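Sphingomyelinase-c (Listeria ivanovii, PDB 1ZWX) belongs to the endonuclease/exonuclease/phosphatase family, whose members share a DNase I-like fold, and is also known as SmcL. Local coordinates at residues Tyr19-Arg23 and Asn24-Asn28. Sequence-based numbering, arbitrary orientation.
Sequences YLFSR and NIYPN
Ser22 organises this surface turn by gripping the backbone that follows it with two oxygens. Its carbonyl O accepts a hydrogen bond from Tyr26 N at 2.8 Å. The N-H points well at the oxygen, at 159°. This i to i+4 bond closes one helix-like turn. A long, weak bond runs to the same O from Ile25 N. The side chain adds a second grip. With OG anti to the backbone N (chi1 160°), the hydroxyl turns forward along the chain. Ser22 OG takes a hydrogen bond from Ile25 N at 3.3 Å and a weak one from Asn24 N. This is an ST motif.

The apolar part is small. Phe21 and Tyr26 lie side by side and point the same way. Phe21 CD2 meets Tyr26 CD1 at 3.8 Å, at the edge of the Phe21 ring. The ring planes are inclined at 54°. Tyr19 CE1 sits 3.7 Å above the Phe21 ring plane, over its centre.

The CB of Arg23 starts off away from the following residues, and its NE forms a salt bridge with Asp57. Gln31 of helix 31-39 holds the carbonyls of Phe21 and Tyr26. The carbonyl and the hydroxyl of Ser22 together hold the turn that leads from strand 12-20 toward helix 31-39, with the aromatic pair lying alongside.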
loop_
_atom_site.group_PDB
_atom_site.type_symbol
_atom_site.label_atom_id
_atom_site.label_comp_id
_atom_site.label_asym_id
_atom_site.label_seq_id
_atom_site.Cartn_x
_atom_site.Cartn_y
_atom_site.Cartn_z
ATOM N N TYR A 19 6.767 2.260 5.528
ATOM C CA TYR A 19 7.133 2.275 6.949
ATOM C C TYR A 19 7.734 3.619 7.391
ATOM O O TYR A 19 8.902 3.667 7.811
ATOM C CB TYR A 19 8.136 1.153 7.194
ATOM C CG TYR A 19 8.544 0.942 8.642
ATOM C CD1 TYR A 19 7.594 0.934 9.652
ATOM C CD2 TYR A 19 9.858 0.684 8.974
ATOM C CE1 TYR A 19 7.943 0.718 10.987
ATOM C CE2 TYR A 19 10.228 0.438 10.310
ATOM C CZ TYR A 19 9.256 0.452 11.307
ATOM O OH TYR A 19 9.602 0.229 12.648
ATOM N N LEU A 20 6.939 4.689 7.301
ATOM C CA LEU A 20 7.303 6.030 7.796
ATOM C C LEU A 20 6.438 6.390 8.997
ATOM O O LEU A 20 5.481 7.174 8.932
ATOM C CB LEU A 20 7.235 7.110 6.696
ATOM C CG LEU A 20 8.153 6.872 5.462
ATOM C CD1 LEU A 20 7.839 7.916 4.377
ATOM C CD2 LEU A 20 9.715 6.785 5.709
ATOM N N PHE A 21 6.783 5.766 10.119
ATOM C CA PHE A 21 6.073 6.033 11.368
ATOM C C PHE A 21 6.319 7.435 11.884
ATOM O O PHE A 21 7.328 8.068 11.552
ATOM C CB PHE A 21 6.493 4.998 12.403
ATOM C CG PHE A 21 5.708 3.701 12.325
ATOM C CD1 PHE A 21 5.056 3.307 11.137
ATOM C CD2 PHE A 21 5.633 2.853 13.449
ATOM C CE1 PHE A 21 4.332 2.080 11.080
ATOM C CE2 PHE A 21 4.910 1.651 13.404
ATOM C CZ PHE A 21 4.270 1.256 12.198
ATOM N N SER A 22 5.380 7.924 12.690
ATOM C CA SER A 22 5.507 9.219 13.370
ATOM C C SER A 22 6.878 9.394 14.043
ATOM O O SER A 22 7.260 8.567 14.845
ATOM C CB SER A 22 4.430 9.322 14.448
ATOM O OG SER A 22 4.779 10.295 15.414
ATOM N N ARG A 23 7.592 10.473 13.718
ATOM C CA ARG A 23 8.918 10.725 14.320
ATOM C C ARG A 23 8.747 11.237 15.765
ATOM O O ARG A 23 9.701 11.222 16.553
ATOM C CB ARG A 23 9.727 11.734 13.484
ATOM C CG ARG A 23 10.331 11.163 12.163
ATOM C CD ARG A 23 10.950 12.287 11.288
ATOM N NE ARG A 23 10.090 13.455 11.244
ATOM C CZ ARG A 23 10.465 14.701 11.516
ATOM N NH1 ARG A 23 11.739 14.994 11.807
ATOM N NH2 ARG A 23 9.559 15.647 11.494
ATOM N N ASN A 24 7.552 11.720 16.090
ATOM C CA ASN A 24 7.241 12.137 17.476
ATOM C C ASN A 24 7.306 10.943 18.423
ATOM O O ASN A 24 7.863 11.031 19.530
ATOM C CB ASN A 24 5.877 12.837 17.540
ATOM C CG ASN A 24 5.912 14.250 17.002
ATOM O OD1 ASN A 24 4.936 14.724 16.427
ATOM N ND2 ASN A 24 7.029 14.937 17.197
ATOM N N ILE A 25 6.811 9.803 17.963
ATOM C CA ILE A 25 6.757 8.604 18.765
ATOM C C ILE A 25 7.947 7.686 18.509
ATOM O O ILE A 25 8.485 7.073 19.453
ATOM C CB ILE A 25 5.436 7.852 18.540
ATOM C CG1 ILE A 25 4.245 8.811 18.733
ATOM C CG2 ILE A 25 5.351 6.631 19.423
ATOM C CD1 ILE A 25 4.243 9.559 20.131
ATOM N N TYR A 26 8.359 7.589 17.240
ATOM C CA TYR A 26 9.501 6.737 16.874
ATOM C C TYR A 26 10.540 7.555 16.121
ATOM O O TYR A 26 10.687 7.385 14.919
ATOM C CB TYR A 26 9.073 5.496 16.054
ATOM C CG TYR A 26 7.983 4.701 16.726
ATOM C CD1 TYR A 26 6.640 4.933 16.407
ATOM C CD2 TYR A 26 8.279 3.765 17.728
ATOM C CE1 TYR A 26 5.620 4.228 17.038
ATOM C CE2 TYR A 26 7.254 3.063 18.373
ATOM C CZ TYR A 26 5.945 3.303 18.023
ATOM O OH TYR A 26 4.928 2.623 18.641
ATOM N N PRO A 27 11.261 8.451 16.821
ATOM C CA PRO A 27 12.202 9.380 16.200
ATOM C C PRO A 27 13.414 8.812 15.428
ATOM O O PRO A 27 13.961 9.533 14.570
ATOM C CB PRO A 27 12.705 10.228 17.378
ATOM C CG PRO A 27 12.450 9.429 18.559
ATOM C CD PRO A 27 11.196 8.663 18.276
ATOM N N ASN A 28 13.799 7.569 15.680
ATOM C CA ASN A 28 15.131 7.107 15.191
ATOM C C ASN A 28 15.098 5.953 14.210
ATOM O O ASN A 28 15.900 5.013 14.278
ATOM C CB ASN A 28 16.071 6.810 16.381
ATOM C CG ASN A 28 16.377 8.052 17.172
ATOM O OD1 ASN A 28 16.100 8.118 18.373
ATOM N ND2 ASN A 28 16.904 9.063 16.499
#